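Local structure of hypothetical 19.5 KDA protein IN emre-rus intergenic region (Escherichia coli, 1FUX) at residues 47-52 against 145-150; 66-71 against 88-93. The protein is a periplasmic homodimer of unknown function that belongs to the phosphatidylethanolamine-binding protein family, which also includes a Raf kinase inhibitor protein. All blocks are in the same frame, centred on the assembly; numbering follows the deposited sequence.

Contact 1: residues 47-52 against 145-150; sequences SFAVTV and YMLNAN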
# COMPACT_ATOMS: atom_id res chain seq x y z
N SER A 47 1.74 21.70 -11.07
CA SER A 47 0.90 21.28 -9.98
C SER A 47 1.79 20.75 -8.83
O SER A 47 2.99 20.49 -8.96
CB SER A 47 -0.18 20.26 -10.28
OG SER A 47 0.40 19.00 -10.57
N PHE A 48 1.13 20.66 -7.67
CA PHE A 48 1.84 20.14 -6.50
C PHE A 48 1.11 18.92 -5.90
O PHE A 48 -0.05 18.68 -6.24
CB PHE A 48 1.97 21.19 -5.38
CG PHE A 48 2.76 22.42 -5.78
CD1 PHE A 48 2.07 23.55 -6.23
CD2 PHE A 48 4.13 22.42 -5.70
CE1 PHE A 48 2.83 24.68 -6.57
CE2 PHE A 48 4.89 23.54 -6.07
CZ PHE A 48 4.20 24.68 -6.49
N ALA A 49 1.88 18.16 -5.12
CA ALA A 49 1.21 16.99 -4.47
C ALA A 49 1.81 16.88 -3.10
O ALA A 49 2.94 17.36 -2.86
CB ALA A 49 1.40 15.77 -5.35
N VAL A 50 1.08 16.30 -2.12
CA VAL A 50 1.67 16.10 -0.81
C VAL A 50 1.44 14.60 -0.44
O VAL A 50 0.31 14.16 -0.67
CB VAL A 50 1.08 16.98 0.30
CG1 VAL A 50 1.57 16.61 1.71
CG2 VAL A 50 1.55 18.42 0.01
N THR A 51 2.45 13.92 0.08
CA THR A 51 2.23 12.54 0.50
C THR A 51 2.76 12.42 1.91
O THR A 51 3.68 13.12 2.34
CB THR A 51 2.91 11.44 -0.37
OG1 THR A 51 4.32 11.69 -0.50
CG2 THR A 51 2.26 11.35 -1.76
N VAL A 52 2.24 11.43 2.69
CA VAL A 52 2.69 11.19 4.05
C VAL A 52 2.83 9.65 4.12
O VAL A 52 1.86 8.93 3.85
CB VAL A 52 1.74 11.66 5.16
CG1 VAL A 52 2.31 11.32 6.53
CG2 VAL A 52 1.47 13.17 4.97
N TYR A 145 3.07 5.93 -8.06
CA TYR A 145 3.53 5.60 -9.40
C TYR A 145 3.50 6.89 -10.22
O TYR A 145 4.53 7.27 -10.78
CB TYR A 145 2.61 4.55 -10.03
CG TYR A 145 3.19 4.09 -11.36
CD1 TYR A 145 4.14 3.09 -11.39
CD2 TYR A 145 2.79 4.66 -12.56
CE1 TYR A 145 4.69 2.66 -12.59
CE2 TYR A 145 3.33 4.23 -13.77
CZ TYR A 145 4.28 3.24 -13.77
OH TYR A 145 4.82 2.80 -14.96
N MSE A 146 2.33 7.55 -10.22
CA MSE A 146 2.19 8.77 -10.99
C MSE A 146 3.03 9.94 -10.53
O MSE A 146 3.35 10.74 -11.44
CB MSE A 146 0.73 9.22 -11.09
CG MSE A 146 -0.12 8.20 -11.82
SE MSE A 146 -1.98 8.56 -11.74
CE MSE A 146 -2.24 8.37 -9.99
N LEU A 147 3.28 10.13 -9.24
CA LEU A 147 4.12 11.24 -8.80
C LEU A 147 5.57 11.02 -9.20
O LEU A 147 6.29 11.93 -9.66
CB LEU A 147 4.05 11.39 -7.27
CG LEU A 147 2.62 11.69 -6.74
CD1 LEU A 147 2.61 11.89 -5.23
CD2 LEU A 147 2.09 12.93 -7.43
N ASN A 148 6.06 9.77 -9.02
CA ASN A 148 7.47 9.57 -9.39
C ASN A 148 7.67 9.79 -10.88
O ASN A 148 8.76 10.24 -11.23
CB ASN A 148 8.02 8.21 -9.00
CG ASN A 148 8.42 8.14 -7.56
OD1 ASN A 148 9.17 8.93 -6.94
ND2 ASN A 148 7.91 7.08 -6.95
N ALA A 149 6.74 9.48 -11.74
CA ALA A 149 6.79 9.68 -13.18
C ALA A 149 6.70 11.15 -13.59
O ALA A 149 7.04 11.54 -14.71
CB ALA A 149 5.61 8.95 -13.84
N ASN A 150 6.16 12.00 -12.71
CA ASN A 150 5.98 13.42 -13.05
C ASN A 150 6.78 14.33 -12.16
O ASN A 150 6.69 15.58 -12.24
CB ASN A 150 4.48 13.73 -12.97
CG ASN A 150 3.71 13.01 -14.06
OD1 ASN A 150 3.67 13.47 -15.20
ND2 ASN A 150 3.09 11.88 -13.79
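Leu147 carries this contact almost alone: its forked end reaches from the helix to two alternate residues of strand 47-52. The CD2 branch points to Ala49, 3.6 Å from Ala49 CB. CD1 meets the Thr51 methyl tip to tip, with 3.5 Å between Leu147 CD1 and Thr51 CG2, and also leans on the alanine, 4.1 Å from Ala49 CB. The 7.8 Å between the CA atoms of Ala49 and Leu147 is consistent with the small alanine side chain. Thr51 divides its two branches by polarity. A chi1 of 54° tucks OG1 in over the backbone and turns the methyl to the leucine, while the buried hydroxyl accepts a hydrogen bond from Trp125 NE1. The apolar junction thus illustrates how one helical side chain can seal a patch of sheet without any polar link across it.

The outer side of the helix is looser. Asn148 is exposed, and both it and Tyr145 pack on Pro58 of the second subunit, so this surface also belongs to the dimer. At the C-terminal end of the segment, Asn150 turns back on the preceding backbone: its ND2 donates to Met146 O over 2.6 Å, nearly straight at 172° and in the carbonyl plane, tying the side chain to the turn. The selenomethionine Met146 itself rests on Ile132 and Val134. In the fold, helix 140-148 lies across one face of the antiparallel sheet, where Leu147 also touches Trp125 and Leu127 of strand 118-127 and Val69 of strand 63-72.

Contact 2: residues 66-71 against 88-93; sequences WTVVNI and TKLPTG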
# COMPACT_ATOMS: atom_id res chain seq x y z
N TRP A 66 -1.41 9.74 3.85
CA TRP A 66 -2.19 10.78 3.13
C TRP A 66 -1.69 10.94 1.72
O TRP A 66 -0.46 10.87 1.53
CB TRP A 66 -1.86 12.12 3.85
CG TRP A 66 -2.77 13.27 3.46
CD1 TRP A 66 -4.04 13.21 2.95
CD2 TRP A 66 -2.49 14.66 3.73
NE1 TRP A 66 -4.54 14.50 2.86
CE2 TRP A 66 -3.60 15.39 3.32
CE3 TRP A 66 -1.37 15.33 4.24
CZ2 TRP A 66 -3.67 16.81 3.36
CZ3 TRP A 66 -1.43 16.75 4.32
CH2 TRP A 66 -2.59 17.47 3.90
N THR A 67 -2.52 11.23 0.74
CA THR A 67 -2.04 11.59 -0.58
C THR A 67 -2.98 12.73 -1.02
O THR A 67 -4.20 12.54 -0.99
CB THR A 67 -2.06 10.50 -1.68
OG1 THR A 67 -3.40 10.05 -1.89
CG2 THR A 67 -1.22 9.28 -1.30
N VAL A 68 -2.40 13.81 -1.53
CA VAL A 68 -3.22 14.90 -2.06
C VAL A 68 -2.52 15.33 -3.39
O VAL A 68 -1.32 15.52 -3.30
CB VAL A 68 -3.13 16.26 -1.33
CG1 VAL A 68 -4.20 17.22 -1.89
CG2 VAL A 68 -3.23 16.13 0.14
N VAL A 69 -3.28 15.39 -4.46
CA VAL A 69 -2.59 15.75 -5.71
C VAL A 69 -3.44 16.83 -6.38
O VAL A 69 -4.53 17.18 -5.90
CB VAL A 69 -2.37 14.58 -6.66
CG1 VAL A 69 -1.61 13.40 -6.03
CG2 VAL A 69 -3.69 14.02 -7.18
N ASN A 70 -2.89 17.30 -7.52
CA ASN A 70 -3.61 18.30 -8.32
C ASN A 70 -3.78 19.60 -7.53
O ASN A 70 -4.74 20.37 -7.74
CB ASN A 70 -4.90 17.76 -8.90
CG ASN A 70 -4.78 16.56 -9.84
OD1 ASN A 70 -3.69 16.26 -10.30
ND2 ASN A 70 -5.86 15.86 -10.14
N ILE A 71 -2.79 19.90 -6.71
CA ILE A 71 -2.74 21.20 -6.06
C ILE A 71 -2.31 22.17 -7.18
O ILE A 71 -1.26 21.99 -7.80
CB ILE A 71 -1.85 21.24 -4.85
CG1 ILE A 71 -2.33 20.24 -3.76
CG2 ILE A 71 -1.86 22.66 -4.29
CD1 ILE A 71 -1.22 19.95 -2.76
N THR A 88 -13.71 19.75 3.17
CA THR A 88 -14.13 21.14 3.45
C THR A 88 -12.98 22.10 3.55
O THR A 88 -13.20 23.32 3.50
CB THR A 88 -15.06 21.26 4.67
OG1 THR A 88 -14.52 20.68 5.87
CG2 THR A 88 -16.40 20.57 4.34
N LYS A 89 -11.74 21.64 3.70
CA LYS A 89 -10.61 22.51 3.80
C LYS A 89 -9.61 22.23 2.67
O LYS A 89 -8.47 22.71 2.79
CB LYS A 89 -9.92 22.32 5.16
CG LYS A 89 -10.85 22.70 6.32
CD LYS A 89 -10.24 22.63 7.71
CE LYS A 89 -11.21 22.84 8.87
NZ LYS A 89 -10.72 22.44 10.23
N LEU A 90 -9.98 21.45 1.68
CA LEU A 90 -9.03 21.22 0.58
C LEU A 90 -9.03 22.39 -0.41
O LEU A 90 -10.11 22.84 -0.79
CB LEU A 90 -9.47 20.02 -0.22
CG LEU A 90 -8.87 18.67 -0.45
CD1 LEU A 90 -9.46 18.09 -1.74
CD2 LEU A 90 -7.37 18.62 -0.49
N PRO A 91 -7.86 22.79 -0.89
CA PRO A 91 -7.79 23.86 -1.89
C PRO A 91 -8.52 23.42 -3.13
O PRO A 91 -8.51 22.23 -3.51
CB PRO A 91 -6.30 24.09 -2.09
CG PRO A 91 -5.59 23.37 -1.00
CD PRO A 91 -6.53 22.28 -0.52
N THR A 92 -9.25 24.32 -3.79
CA THR A 92 -10.03 23.97 -4.96
C THR A 92 -9.11 23.43 -6.04
O THR A 92 -7.99 23.90 -6.20
CB THR A 92 -10.88 25.15 -5.48
OG1 THR A 92 -10.08 26.15 -6.11
CG2 THR A 92 -11.49 25.85 -4.26
N GLY A 93 -9.55 22.37 -6.67
CA GLY A 93 -8.87 21.64 -7.70
C GLY A 93 -8.16 20.39 -7.17
O GLY A 93 -7.96 19.46 -7.97
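OD1 of Asn70, the residue that touches Gly93 across this contact, accepts a hydrogen bond from the backbone N of Ile132; ND2 is also hydrogen-bonded outside the two segments, and Asn70 CB lies 3.6 Å from Gly93 O. The left-handed backbone of Asn70 (phi 64°) is a local departure from the extended path of strand 63-72, a member of the main antiparallel sheet of the phosphatidylethanolamine-binding protein fold. Segment 88-93 is the irregular loop that leads into strand 95-96, the edge neighbour of that strand. At this end the two backbones approach with carbonyls close together, Asn70 O and Gly93 O being 3.4 Å apart. As both are acceptors, they do not bond to each other; Lys131 NZ gives Gly93 O a weak hydrogen bond.

The apolar half of the contact shows how a loop can cover a sheet: Leu90 makes the one close side-chain-to-side-chain contact, and Pro91 and Gly93 add cover. Leu90 has a nearly eclipsed first torsion (chi1 -115°) that carries its end toward the strand, and there its CD2 touches Val68 CG1 at 3.7 Å, the two side chains passing alongside one another and pointing opposite ways. Pro91 rests on Leu78 beside them, whereas Lys89 turns to a salt bridge with Asp81. The two methyls of Val68 serve different partners: while CG1 meets the loop, CG2 lies over one face of the indole of Trp66, off-centre, 3.3 Å from Trp66 CE2.

Both contacts are built on the same antiparallel sheet, and their strands are direct neighbours in it: Phe48 N meets Ile71 O at 2.7 Å and Val50 N meets Val68 O at 2.8 Å, both probable hydrogen bonds. Contact 1 is core, with all its touching residues buried beneath a helix; contact 2 is only partly buried, under an irregular loop at the surface. Alternation along strand 63-72 divides the work, since Val68 faces the loop of contact 2 while Val69 turns to Leu147 of contact 1. The chemistry follows the place: methyl packing alone in the interior, and a mixture of methyls and backbone carbonyls nearer the edge.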